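Local coordinates for protein peptidase S8 and S53, subtilisin, kexin, sedolisin (Mycobacterium smegmatis, PDB 4KG7) that is a subtilisin-type serine endopeptidase (mycosin) associated with the ESX-3 type VII secretion system, probably cleaving peptide bonds by a charge-relay mechanism, at residues M27-C32 / R139-T144; I33-L38 / V293-D298; Y91-D96 / S132-S137. All coordinates share one frame; numbering follows the deposited sequence.

Contact 1: residues M27-C32 / R139-T144; sequences MQRSEC and RFAPRT
The ring of F140 carries Q28 on one face: CB of Q28 sits 3.9 Å from the F140 ring centroid, a CH-pi contact displaced toward the rim. Because CG of Q28 stands anti to its own nitrogen (chi1 -171°), the chain runs extended across the ring, and the amide plane ends 37° from the ring plane. NE2 of Q28 donates a hydrogen bond to O of S30, 2.9 Å away and within the amide plane, which fixes the rotation of the group. A second flat group, the guanidinium of R29, has F140 O and the methyl of A141 over one face, with NH1 of R29 3.7 Å from A141 CB; its NH2 is hydrogen-bonded to P138 O. E31 O lies at the edge of the R139 guanidinium, and CD of R139 packs 3.5 Å from S30 CB. R139 NH1 forms a salt bridge with D102.

Between these groups the backbones run antiparallel, with Q28 and F140 on one face and A141 with the R29 guanidinium on the other. M27 and A141 form a hydrogen-bonded pair, M27 N to A141 O at 2.8 Å and A141 N to M27 O at 3.0 Å, both nearly straight. Q28 and F140 are the adjoining non-hydrogen-bonded pair. Where strand 26-28 ends, R139 O accepts from R29 N at 2.7 Å and, weakly, from S30 N, so one carbonyl grips the start of the segment leading to the C32-C101 disulfide. The whole is a short two-stranded antiparallel ribbon on the surface of the subtilisin fold, tying the N-terminal extension to the catalytic domain.

Contact 2: residues I33-L38 / V293-D298; sequences ITTSVL and VSNAPD
Direct hydrogen bonds dominate where N295 and S294 meet the extended chain of I33 to T35. The carboxamide of N295 reads the backbone at two points: ND2 donates to I33 O at 2.9 Å, on a lone pair in the carbonyl plane, and OD1 accepts from T35 N at 3.2 Å. Its CG lies between the backbone nitrogen and carbonyl carbon (chi1 60°), which turns the amide toward the neighbouring chain. D100 O is a further acceptor for ND2. S294 contributes the third direct bond, its OG donating to T35 O at 3.1 Å while accepting from A296 N at 2.9 Å in an ST turn.

A water forms the second class of link. It lies 2.6 Å from T35 OG1, probably donates to V293 O and accepts weakly from N295 N; T35 OG1 is also hydrogen-bonded to S302 OG.

Apolar contact is slight: CG2 of T34 comes 3.9 Å from A296 CA.

The contact is thus mainly polar. Using both ends of its amide on main-chain atoms fixes the flip of N295, and S294 OG serves as donor and acceptor at once, so side chains satisfy main-chain polar groups of a segment that has no strand partner in this contact.

Contact 3: residues Y91-D96 / S132-S137; sequences YIESTD and SIRQNS
Y91 N donates to R134 O at 2.8 Å, almost in line with the carbonyl, so that the backbones still meet just beyond the end of strand 85-90. From there the tyrosine ring lies alongside I133, its CE1 3.5 Å from I133 CG2, and the same R134 O sits at the ring edge, in plane. The ring's hydroxyl is held by T19 O.

R134 carries the polar half of the contact. Its chain leaves the strand extended and bends at chi3 (70°), which takes the guanidinium over to I92 and E93. NH2 of R134 makes a salt bridge with E93 OE1 at 2.9 Å; OE1 receives it on its anti lone pair and lies close to the R134 guanidinium plane, although the two groups are turned 55° apart. A water joins them a second time, donating to OE1 of E93 and accepting from NH1 of R134. D90 is a second carboxylate partner for NH2, and the arginine would be expected to favour the ionised forms of E93 and D90. CB of I92 lies over one guanidinium face, 4.0 Å from R134 NE; CD1 of I92 reaches 3.7 Å from N136 OD1.

The contact lies at the ends of neighbouring parallel strands, 91-96 following strand 85-90 at the sheet edge and 132-137 running out of strand 129-134 beside it. Y91 packs against helix 150-170, whereas I92, E93 and R134 are covered by F140 of strand 140-142.

Along the chain the N-terminal extension supplies the first segments of contacts 1 and 2, residues 27-32 and 33-38, although the contact centres lie about 21 Å apart. Their partners, 139-144 and 293-298, are far apart in sequence, and R139 packs on I33 where the two contacts touch. Contact 3 is nested within the loops closed by contacts 1 and 2, whose segments alternate along the chain. Its centre is about 13 Å from that of contact 1, and F140 bridges them by packing on I92 and E93. An extension can thus be laid across a catalytic domain, near the predicted charge-relay residues, joined to loops and to a strand that follows strand 129-134 of the central parallel sheet.

Contact 1: residues M27-C32 / R139-T144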
ATOM      1  N   MET A  27     -15.524   1.771  18.781  1.00 19.93           N
ATOM      2  CA  MET A  27     -16.714   2.587  18.529  1.00 21.53           C
ATOM      3  C   MET A  27     -16.377   3.601  17.458  1.00 20.93           C
ATOM      4  O   MET A  27     -15.253   4.065  17.369  1.00 20.06           O
ATOM      5  CB  MET A  27     -17.236   3.270  19.816  1.00 24.46           C
ATOM      6  CG  MET A  27     -16.608   4.609  20.186  1.00 26.36           C
ATOM      7  SD  MET A  27     -17.219   5.298  21.756  1.00 31.71           S
ATOM      8  CE  MET A  27     -18.593   6.297  21.168  1.00 31.29           C
ATOM      9  N   GLN A  28     -17.369   3.947  16.645  1.00 20.78           N
ATOM     10  CA  GLN A  28     -17.162   4.936  15.596  1.00 20.24           C
ATOM     11  C   GLN A  28     -17.196   6.327  16.231  1.00 21.99           C
ATOM     12  O   GLN A  28     -18.154   6.648  16.921  1.00 23.34           O
ATOM     13  CB  GLN A  28     -18.239   4.792  14.524  1.00 20.02           C
ATOM     14  CG  GLN A  28     -17.946   5.640  13.301  1.00 19.41           C
ATOM     15  CD  GLN A  28     -18.934   5.436  12.185  1.00 19.56           C
ATOM     16  OE1 GLN A  28     -19.625   4.408  12.103  1.00 19.93           O
ATOM     17  NE2 GLN A  28     -19.003   6.419  11.300  1.00 19.83           N
ATOM     18  N   ARG A  29     -16.146   7.121  16.032  1.00 22.84           N
ATOM     19  CA  ARG A  29     -16.044   8.448  16.674  1.00 25.10           C
ATOM     20  C   ARG A  29     -16.288   9.598  15.706  1.00 24.09           C
ATOM     21  O   ARG A  29     -16.549  10.707  16.146  1.00 24.24           O
ATOM     22  CB  ARG A  29     -14.678   8.629  17.350  1.00 27.82           C
ATOM     23  CG  ARG A  29     -13.529   8.868  16.389  1.00 30.64           C
ATOM     24  CD  ARG A  29     -12.174   8.918  17.093  1.00 34.50           C
ATOM     25  NE  ARG A  29     -11.081   8.558  16.183  1.00 37.02           N
ATOM     26  CZ  ARG A  29      -9.808   8.366  16.544  1.00 39.47           C
ATOM     27  NH1 ARG A  29      -9.424   8.505  17.816  1.00 41.09           N
ATOM     28  NH2 ARG A  29      -8.907   8.035  15.622  1.00 40.83           N
ATOM     29  N   SER A  30     -16.194   9.331  14.405  1.00 22.08           N
ATOM     30  CA  SER A  30     -16.325  10.348  13.356  1.00 22.02           C
ATOM     31  C   SER A  30     -17.256   9.800  12.301  1.00 19.99           C
ATOM     32  O   SER A  30     -17.286   8.582  12.060  1.00 17.42           O
ATOM     33  CB  SER A  30     -14.972  10.612  12.682  1.00 23.08           C
ATOM     34  OG  SER A  30     -14.202  11.512  13.438  1.00 27.51           O
ATOM     35  N   GLU A  31     -17.984  10.704  11.659  1.00 18.81           N
ATOM     36  CA  GLU A  31     -18.870  10.355  10.558  1.00 18.46           C
ATOM     37  C   GLU A  31     -18.074   9.740   9.409  1.00 16.67           C
ATOM     38  O   GLU A  31     -16.984  10.186   9.107  1.00 15.72           O
ATOM     39  CB  GLU A  31     -19.579  11.625  10.068  1.00 19.81           C
ATOM     40  CG  GLU A  31     -20.623  11.419   8.986  1.00 20.95           C
ATOM     41  CD  GLU A  31     -21.313  12.715   8.564  1.00 22.34           C
ATOM     42  OE1 GLU A  31     -20.996  13.791   9.117  1.00 22.26           O
ATOM     43  OE2 GLU A  31     -22.184  12.655   7.665  1.00 23.97           O
ATOM     44  N   CYS A  32     -18.651   8.748   8.749  1.00 15.65           N
ATOM     45  CA  CYS A  32     -18.029   8.210   7.544  1.00 14.97           C
ATOM     46  C   CYS A  32     -17.892   9.267   6.442  1.00 14.78           C
ATOM     47  O   CYS A  32     -18.653  10.228   6.354  1.00 14.33           O
ATOM     48  CB  CYS A  32     -18.828   7.050   6.987  1.00 15.04           C
ATOM     49  SG  CYS A  32     -18.945   5.610   8.069  1.00 16.03           S
ATOM     50  N   ARG A 139     -11.663   6.536  11.691  1.00 16.72           N
ATOM     51  CA  ARG A 139     -13.001   6.927  12.129  1.00 17.72           C
ATOM     52  C   ARG A 139     -13.419   6.195  13.412  1.00 16.21           C
ATOM     53  O   ARG A 139     -14.486   6.464  13.951  1.00 15.73           O
ATOM     54  CB  ARG A 139     -14.041   6.641  11.044  1.00 19.81           C
ATOM     55  CG  ARG A 139     -13.806   7.355   9.722  1.00 23.13           C
ATOM     56  CD  ARG A 139     -13.978   8.846   9.855  1.00 26.33           C
ATOM     57  NE  ARG A 139     -13.585   9.539   8.640  1.00 31.06           N
ATOM     58  CZ  ARG A 139     -12.316   9.714   8.278  1.00 33.76           C
ATOM     59  NH1 ARG A 139     -11.320   9.264   9.037  1.00 33.37           N
ATOM     60  NH2 ARG A 139     -12.028  10.361   7.159  1.00 36.92           N
ATOM     61  N   PHE A 140     -12.595   5.245  13.864  1.00 15.05           N
ATOM     62  CA  PHE A 140     -12.915   4.416  15.030  1.00 14.93           C
ATOM     63  C   PHE A 140     -11.827   4.510  16.083  1.00 15.14           C
ATOM     64  O   PHE A 140     -10.662   4.792  15.793  1.00 15.33           O
ATOM     65  CB  PHE A 140     -13.082   2.950  14.623  1.00 14.30           C
ATOM     66  CG  PHE A 140     -14.306   2.693  13.815  1.00 14.07           C
ATOM     67  CD1 PHE A 140     -14.362   3.082  12.489  1.00 13.67           C
ATOM     68  CD2 PHE A 140     -15.413   2.064  14.379  1.00 14.39           C
ATOM     69  CE1 PHE A 140     -15.493   2.864  11.731  1.00 13.86           C
ATOM     70  CE2 PHE A 140     -16.542   1.827  13.602  1.00 14.44           C
ATOM     71  CZ  PHE A 140     -16.589   2.247  12.290  1.00 14.35           C
ATOM     72  N   ALA A 141     -12.243   4.292  17.316  1.00 15.93           N
ATOM     73  CA  ALA A 141     -11.341   4.235  18.452  1.00 16.34           C
ATOM     74  C   ALA A 141     -11.890   3.214  19.437  1.00 16.52           C
ATOM     75  O   ALA A 141     -13.052   2.837  19.354  1.00 16.46           O
ATOM     76  CB  ALA A 141     -11.258   5.597  19.108  1.00 16.93           C
ATOM     77  N   PRO A 142     -11.060   2.777  20.391  1.00 16.64           N
ATOM     78  CA  PRO A 142     -11.564   1.902  21.440  1.00 17.14           C
ATOM     79  C   PRO A 142     -12.774   2.480  22.168  1.00 17.92           C
ATOM     80  O   PRO A 142     -12.826   3.683  22.458  1.00 17.89           O
ATOM     81  CB  PRO A 142     -10.376   1.792  22.387  1.00 17.44           C
ATOM     82  CG  PRO A 142      -9.193   1.962  21.522  1.00 17.08           C
ATOM     83  CD  PRO A 142      -9.602   2.991  20.512  1.00 16.65           C
ATOM     84  N   ARG A 143     -13.734   1.622  22.469  1.00 18.77           N
ATOM     85  CA  ARG A 143     -14.924   2.033  23.186  1.00 20.64           C
ATOM     86  C   ARG A 143     -14.534   2.557  24.578  1.00 21.23           C
ATOM     87  O   ARG A 143     -15.058   3.582  25.045  1.00 21.54           O
ATOM     88  CB  ARG A 143     -15.879   0.845  23.293  1.00 22.09           C
ATOM     89  CG  ARG A 143     -17.302   1.204  23.648  1.00 24.10           C
ATOM     90  CD  ARG A 143     -18.158  -0.048  23.728  1.00 25.76           C
ATOM     91  NE  ARG A 143     -17.720  -0.892  24.839  1.00 28.17           N
ATOM     92  CZ  ARG A 143     -17.886  -2.215  24.917  1.00 29.14           C
ATOM     93  NH1 ARG A 143     -18.508  -2.886  23.950  1.00 29.57           N
ATOM     94  NH2 ARG A 143     -17.427  -2.867  25.978  1.00 29.86           N
ATOM     95  N   THR A 144     -13.617   1.852  25.241  1.00 21.24           N
ATOM     96  CA  THR A 144     -13.113   2.292  26.544  1.00 22.36           C
ATOM     97  C   THR A 144     -12.106   3.423  26.291  1.00 22.64           C
ATOM     98  O   THR A 144     -11.117   3.209  25.572  1.00 21.62           O
ATOM     99  CB  THR A 144     -12.475   1.123  27.315  1.00 22.68           C
ATOM    100  OG1 THR A 144     -13.477   0.122  27.553  1.00 23.15           O
ATOM    101  CG2 THR A 144     -11.903   1.605  28.656  1.00 23.49           C
TER

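Contact 2: residues I33-L38 / V293-D298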
ATOM      1  N   ILE A  33     -16.918   9.022   5.582  1.00 14.72           N
ATOM      2  CA  ILE A  33     -16.486   9.894   4.493  1.00 15.63           C
ATOM      3  C   ILE A  33     -16.616   9.098   3.197  1.00 14.45           C
ATOM      4  O   ILE A  33     -16.388   7.883   3.170  1.00 14.20           O
ATOM      5  CB  ILE A  33     -14.980  10.257   4.727  1.00 17.21           C
ATOM      6  CG1 ILE A  33     -14.873  11.124   5.977  1.00 18.75           C
ATOM      7  CG2 ILE A  33     -14.335  10.966   3.551  1.00 18.02           C
ATOM      8  CD1 ILE A  33     -15.866  12.231   5.984  1.00 19.78           C
ATOM      9  N   THR A  34     -16.971   9.785   2.124  1.00 14.02           N
ATOM     10  CA  THR A  34     -16.842   9.278   0.785  1.00 13.43           C
ATOM     11  C   THR A  34     -15.980  10.211  -0.050  1.00 12.55           C
ATOM     12  O   THR A  34     -15.964  11.432   0.190  1.00 13.10           O
ATOM     13  CB  THR A  34     -18.195   9.093   0.100  1.00 14.15           C
ATOM     14  OG1 THR A  34     -18.904  10.342   0.050  1.00 15.51           O
ATOM     15  CG2 THR A  34     -19.039   8.062   0.863  1.00 14.38           C
ATOM     16  N   THR A  35     -15.283   9.639  -1.027  1.00 11.21           N
ATOM     17  CA  THR A  35     -14.520  10.426  -1.999  1.00 10.62           C
ATOM     18  C   THR A  35     -15.441  11.037  -3.058  1.00 11.10           C
ATOM     19  O   THR A  35     -16.484  10.470  -3.378  1.00 12.13           O
ATOM     20  CB  THR A  35     -13.448   9.553  -2.675  1.00  9.71           C
ATOM     21  OG1 THR A  35     -14.049   8.356  -3.200  1.00  9.05           O
ATOM     22  CG2 THR A  35     -12.403   9.153  -1.695  1.00  9.28           C
ATOM     23  N   SER A  36     -15.051  12.186  -3.582  1.00 11.23           N
ATOM     24  CA  SER A  36     -15.913  13.018  -4.410  1.00 11.73           C
ATOM     25  C   SER A  36     -15.140  13.499  -5.639  1.00 11.11           C
ATOM     26  O   SER A  36     -13.938  13.306  -5.750  1.00 10.55           O
ATOM     27  CB  SER A  36     -16.404  14.278  -3.613  1.00 12.70           C
ATOM     28  OG  SER A  36     -17.083  13.906  -2.414  1.00 14.84           O
ATOM     29  N   VAL A  37     -15.860  14.154  -6.536  1.00 11.04           N
ATOM     30  CA  VAL A  37     -15.250  14.798  -7.701  1.00 10.92           C
ATOM     31  C   VAL A  37     -14.835  16.233  -7.365  1.00 11.05           C
ATOM     32  O   VAL A  37     -15.642  17.040  -6.939  1.00 11.15           O
ATOM     33  CB  VAL A  37     -16.202  14.751  -8.916  1.00 11.50           C
ATOM     34  CG1 VAL A  37     -15.628  15.460 -10.123  1.00 11.79           C
ATOM     35  CG2 VAL A  37     -16.507  13.302  -9.282  1.00 11.40           C
ATOM     36  N   LEU A  38     -13.574  16.559  -7.647  1.00 10.71           N
ATOM     37  CA  LEU A  38     -13.058  17.894  -7.441  1.00 11.15           C
ATOM     38  C   LEU A  38     -13.621  18.829  -8.508  1.00 11.66           C
ATOM     39  O   LEU A  38     -13.427  18.575  -9.684  1.00 11.51           O
ATOM     40  CB  LEU A  38     -11.528  17.829  -7.530  1.00 11.05           C
ATOM     41  CG  LEU A  38     -10.755  19.087  -7.175  1.00 11.69           C
ATOM     42  CD1 LEU A  38     -11.014  19.466  -5.719  1.00 11.92           C
ATOM     43  CD2 LEU A  38      -9.276  18.816  -7.438  1.00 11.65           C
ATOM     44  N   VAL A 293     -11.873   4.816  -7.884  1.00  7.43           N
ATOM     45  CA  VAL A 293     -13.270   4.472  -7.657  1.00  7.85           C
ATOM     46  C   VAL A 293     -13.746   5.019  -6.310  1.00  7.91           C
ATOM     47  O   VAL A 293     -13.007   5.030  -5.316  1.00  7.67           O
ATOM     48  CB  VAL A 293     -13.396   2.928  -7.710  1.00  7.91           C
ATOM     49  CG1 VAL A 293     -14.783   2.457  -7.368  1.00  8.38           C
ATOM     50  CG2 VAL A 293     -12.914   2.385  -9.070  1.00  7.91           C
ATOM     51  N   SER A 294     -15.006   5.428  -6.267  1.00  8.59           N
ATOM     52  CA  SER A 294     -15.596   5.985  -5.068  1.00  8.96           C
ATOM     53  C   SER A 294     -16.309   4.932  -4.239  1.00  9.38           C
ATOM     54  O   SER A 294     -16.856   3.975  -4.810  1.00  9.40           O
ATOM     55  CB  SER A 294     -16.598   7.081  -5.466  1.00  9.43           C
ATOM     56  OG  SER A 294     -17.227   7.634  -4.319  1.00  9.80           O
ATOM     57  N   ASN A 295     -16.302   5.116  -2.915  1.00  9.70           N
ATOM     58  CA  ASN A 295     -17.156   4.345  -1.991  1.00 10.33           C
ATOM     59  C   ASN A 295     -18.567   4.925  -1.817  1.00 11.58           C
ATOM     60  O   ASN A 295     -19.353   4.408  -1.035  1.00 12.14           O
ATOM     61  CB  ASN A 295     -16.500   4.199  -0.620  1.00  9.99           C
ATOM     62  CG  ASN A 295     -16.233   5.544   0.058  1.00  9.89           C
ATOM     63  OD1 ASN A 295     -15.993   6.543  -0.609  1.00  9.77           O
ATOM     64  ND2 ASN A 295     -16.210   5.549   1.395  1.00  9.90           N
ATOM     65  N   ALA A 296     -18.891   5.999  -2.527  1.00 12.50           N
ATOM     66  CA  ALA A 296     -20.275   6.505  -2.546  1.00 13.84           C
ATOM     67  C   ALA A 296     -21.181   5.462  -3.196  1.00 14.88           C
ATOM     68  O   ALA A 296     -20.727   4.630  -3.961  1.00 14.38           O
ATOM     69  CB  ALA A 296     -20.348   7.809  -3.324  1.00 14.17           C
ATOM     70  N   PRO A 297     -22.490   5.518  -2.916  1.00 16.67           N
ATOM     71  CA  PRO A 297     -23.391   4.481  -3.413  1.00 17.90           C
ATOM     72  C   PRO A 297     -23.345   4.209  -4.921  1.00 18.73           C
ATOM     73  O   PRO A 297     -23.467   3.063  -5.331  1.00 19.32           O
ATOM     74  CB  PRO A 297     -24.774   5.003  -3.005  1.00 18.64           C
ATOM     75  CG  PRO A 297     -24.498   5.825  -1.788  1.00 18.41           C
ATOM     76  CD  PRO A 297     -23.150   6.444  -1.986  1.00 17.42           C
ATOM     77  N   ASP A 298     -23.154   5.234  -5.742  1.00 19.55           N
ATOM     78  CA  ASP A 298     -23.091   5.011  -7.197  1.00 21.04           C
ATOM     79  C   ASP A 298     -21.819   4.289  -7.647  1.00 18.91           C
ATOM     80  O   ASP A 298     -21.778   3.686  -8.733  1.00 19.17           O
ATOM     81  CB  ASP A 298     -23.251   6.333  -7.946  1.00 23.38           C
ATOM     82  CG  ASP A 298     -24.669   6.919  -7.823  1.00 26.63           C
ATOM     83  OD1 ASP A 298     -25.639   6.177  -7.476  1.00 29.27           O
ATOM     84  OD2 ASP A 298     -24.818   8.136  -8.081  1.00 29.78           O
TER
HETATM   85  O   HOH W   1     -13.212   5.974  -2.595  1.00  6.06           O

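Contact 3: residues Y91-D96 / S132-S137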
ATOM      1  N   TYR A  91     -10.918  -5.942  11.339  1.00  8.46           N
ATOM      2  CA  TYR A  91     -10.158  -5.812  12.591  1.00  8.65           C
ATOM      3  C   TYR A  91     -10.649  -4.593  13.384  1.00  9.34           C
ATOM      4  O   TYR A  91     -10.062  -4.276  14.409  1.00  9.69           O
ATOM      5  CB  TYR A  91      -8.648  -5.681  12.304  1.00  8.06           C
ATOM      6  CG  TYR A  91      -8.097  -7.006  11.863  1.00  7.66           C
ATOM      7  CD1 TYR A  91      -8.238  -7.433  10.536  1.00  7.29           C
ATOM      8  CD2 TYR A  91      -7.521  -7.866  12.764  1.00  7.77           C
ATOM      9  CE1 TYR A  91      -7.766  -8.680  10.130  1.00  7.12           C
ATOM     10  CE2 TYR A  91      -7.051  -9.106  12.370  1.00  7.58           C
ATOM     11  CZ  TYR A  91      -7.176  -9.505  11.051  1.00  7.30           C
ATOM     12  OH  TYR A  91      -6.738 -10.754  10.649  1.00  7.07           O
ATOM     13  N   ILE A  92     -11.746  -3.972  12.938  1.00  9.99           N
ATOM     14  CA  ILE A  92     -12.311  -2.759  13.578  1.00 10.86           C
ATOM     15  C   ILE A  92     -13.689  -3.082  14.156  1.00 11.61           C
ATOM     16  O   ILE A  92     -13.876  -3.046  15.370  1.00 12.13           O
ATOM     17  CB  ILE A  92     -12.368  -1.573  12.601  1.00 10.88           C
ATOM     18  CG1 ILE A  92     -10.951  -1.160  12.155  1.00 10.64           C
ATOM     19  CG2 ILE A  92     -13.051  -0.397  13.261  1.00 11.41           C
ATOM     20  CD1 ILE A  92     -10.073  -0.536  13.218  1.00 11.25           C
ATOM     21  N   GLU A  93     -14.624  -3.439  13.281  1.00 11.95           N
ATOM     22  CA  GLU A  93     -15.913  -3.979  13.683  1.00 13.07           C
ATOM     23  C   GLU A  93     -15.943  -5.465  13.319  1.00 13.21           C
ATOM     24  O   GLU A  93     -14.889  -6.106  13.256  1.00 13.15           O
ATOM     25  CB  GLU A  93     -17.058  -3.202  13.024  1.00 13.70           C
ATOM     26  CG  GLU A  93     -17.060  -1.699  13.295  1.00 14.37           C
ATOM     27  CD  GLU A  93     -18.221  -0.997  12.637  1.00 15.25           C
ATOM     28  OE1 GLU A  93     -18.283  -0.977  11.390  1.00 15.63           O
ATOM     29  OE2 GLU A  93     -19.086  -0.443  13.367  1.00 16.61           O
ATOM     30  N   SER A  94     -17.135  -5.997  13.038  1.00 13.84           N
ATOM     31  CA  SER A  94     -17.297  -7.418  12.711  0.50 13.94           C
ATOM     32  C   SER A  94     -17.888  -7.597  11.321  1.00 13.72           C
ATOM     33  O   SER A  94     -18.588  -8.595  11.040  1.00 14.50           O
ATOM     34  CB  SER A  94     -18.172  -8.113  13.765  0.50 14.88           C
ATOM     35  OG  SER A  94     -19.435  -7.485  13.892  0.50 15.54           O
ATOM     36  N   THR A  95     -17.608  -6.642  10.446  1.00 12.63           N
ATOM     37  CA  THR A  95     -18.060  -6.707   9.059  1.00 12.04           C
ATOM     38  C   THR A  95     -17.212  -7.710   8.281  1.00 11.58           C
ATOM     39  O   THR A  95     -16.257  -8.280   8.792  1.00 11.37           O
ATOM     40  CB  THR A  95     -18.023  -5.319   8.338  1.00 11.83           C
ATOM     41  OG1 THR A  95     -16.667  -4.941   8.052  1.00 10.86           O
ATOM     42  CG2 THR A  95     -18.704  -4.238   9.161  1.00 12.05           C
ATOM     43  N   ASP A  96     -17.537  -7.850   7.001  1.00 11.16           N
ATOM     44  CA  ASP A  96     -16.856  -8.757   6.086  1.00 10.87           C
ATOM     45  C   ASP A  96     -15.683  -8.112   5.368  1.00  9.93           C
ATOM     46  O   ASP A  96     -15.023  -8.743   4.559  1.00  9.41           O
ATOM     47  CB  ASP A  96     -17.868  -9.317   5.070  1.00 11.44           C
ATOM     48  CG  ASP A  96     -18.581  -8.238   4.252  1.00 11.54           C
ATOM     49  OD1 ASP A  96     -18.290  -7.028   4.415  1.00 11.31           O
ATOM     50  OD2 ASP A  96     -19.486  -8.640   3.473  1.00 12.61           O
ATOM     51  N   SER A 132     -10.581  -7.949   0.310  1.00  7.41           N
ATOM     52  CA  SER A 132     -10.543  -6.785   1.199  1.00  6.87           C
ATOM     53  C   SER A 132     -10.547  -7.185   2.670  1.00  6.90           C
ATOM     54  O   SER A 132     -11.480  -7.820   3.135  1.00  7.03           O
ATOM     55  CB  SER A 132     -11.759  -5.911   0.987  1.00  6.99           C
ATOM     56  OG  SER A 132     -11.703  -4.837   1.887  1.00  6.84           O
ATOM     57  N   ILE A 133      -9.505  -6.774   3.386  1.00  6.59           N
ATOM     58  CA  ILE A 133      -9.392  -6.977   4.837  1.00  6.66           C
ATOM     59  C   ILE A 133      -9.357  -5.584   5.453  1.00  6.73           C
ATOM     60  O   ILE A 133      -8.424  -4.801   5.197  1.00  6.48           O
ATOM     61  CB  ILE A 133      -8.097  -7.730   5.209  1.00  6.65           C
ATOM     62  CG1 ILE A 133      -8.101  -9.126   4.581  1.00  6.85           C
ATOM     63  CG2 ILE A 133      -7.949  -7.848   6.719  1.00  6.85           C
ATOM     64  CD1 ILE A 133      -6.757  -9.825   4.693  1.00  6.90           C
ATOM     65  N   ARG A 134     -10.367  -5.233   6.227  1.00  7.12           N
ATOM     66  CA  ARG A 134     -10.339  -3.937   6.877  1.00  7.25           C
ATOM     67  C   ARG A 134      -9.489  -4.051   8.137  1.00  7.47           C
ATOM     68  O   ARG A 134      -9.888  -4.623   9.133  1.00  7.71           O
ATOM     69  CB  ARG A 134     -11.729  -3.359   7.237  1.00  7.57           C
ATOM     70  CG  ARG A 134     -11.577  -2.001   7.935  1.00  7.70           C
ATOM     71  CD  ARG A 134     -12.835  -1.172   8.001  1.00  8.08           C
ATOM     72  NE  ARG A 134     -13.833  -1.727   8.901  1.00  8.57           N
ATOM     73  CZ  ARG A 134     -14.968  -1.118   9.203  1.00  8.97           C
ATOM     74  NH1 ARG A 134     -15.221   0.096   8.735  1.00  9.16           N
ATOM     75  NH2 ARG A 134     -15.839  -1.715  10.014  1.00  9.38           N
ATOM     76  N   GLN A 135      -8.297  -3.486   8.071  1.00  7.71           N
ATOM     77  CA  GLN A 135      -7.332  -3.553   9.163  1.00  8.04           C
ATOM     78  C   GLN A 135      -7.306  -2.312  10.017  1.00  8.79           C
ATOM     79  O   GLN A 135      -6.872  -2.371  11.179  1.00  8.67           O
ATOM     80  CB  GLN A 135      -5.935  -3.889   8.590  1.00  7.89           C
ATOM     81  CG  GLN A 135      -4.807  -3.988   9.603  1.00  8.15           C
ATOM     82  CD  GLN A 135      -4.100  -2.662   9.855  1.00  8.36           C
ATOM     83  OE1 GLN A 135      -4.132  -1.742   9.016  1.00  8.70           O
ATOM     84  NE2 GLN A 135      -3.486  -2.526  11.027  1.00  8.58           N
ATOM     85  N   ASN A 136      -7.760  -1.191   9.473  1.00  9.45           N
ATOM     86  CA  ASN A 136      -7.799   0.034  10.266  1.00 10.99           C
ATOM     87  C   ASN A 136      -8.753   1.051   9.747  1.00 11.07           C
ATOM     88  O   ASN A 136      -9.207   0.974   8.607  1.00 10.19           O
ATOM     89  CB  ASN A 136      -6.410   0.650  10.424  1.00 12.55           C
ATOM     90  CG  ASN A 136      -6.216   1.336  11.805  1.00 14.70           C
ATOM     91  OD1 ASN A 136      -7.171   1.628  12.613  1.00 16.62           O
ATOM     92  ND2 ASN A 136      -4.937   1.593  12.100  1.00 16.58           N
ATOM     93  N   SER A 137      -9.109   1.988  10.607  1.00 11.58           N
ATOM     94  CA  SER A 137      -9.906   3.155  10.213  1.00 11.83           C
ATOM     95  C   SER A 137      -9.704   4.215  11.262  1.00 13.04           C
ATOM     96  O   SER A 137      -9.928   3.943  12.435  1.00 13.65           O
ATOM     97  CB  SER A 137     -11.389   2.833  10.133  1.00 11.95           C
ATOM     98  OG  SER A 137     -12.125   4.081  10.035  1.00 11.73           O
TER
HETATM   99  O   HOH W   2     -17.818   1.046   9.428  1.00 20.25           O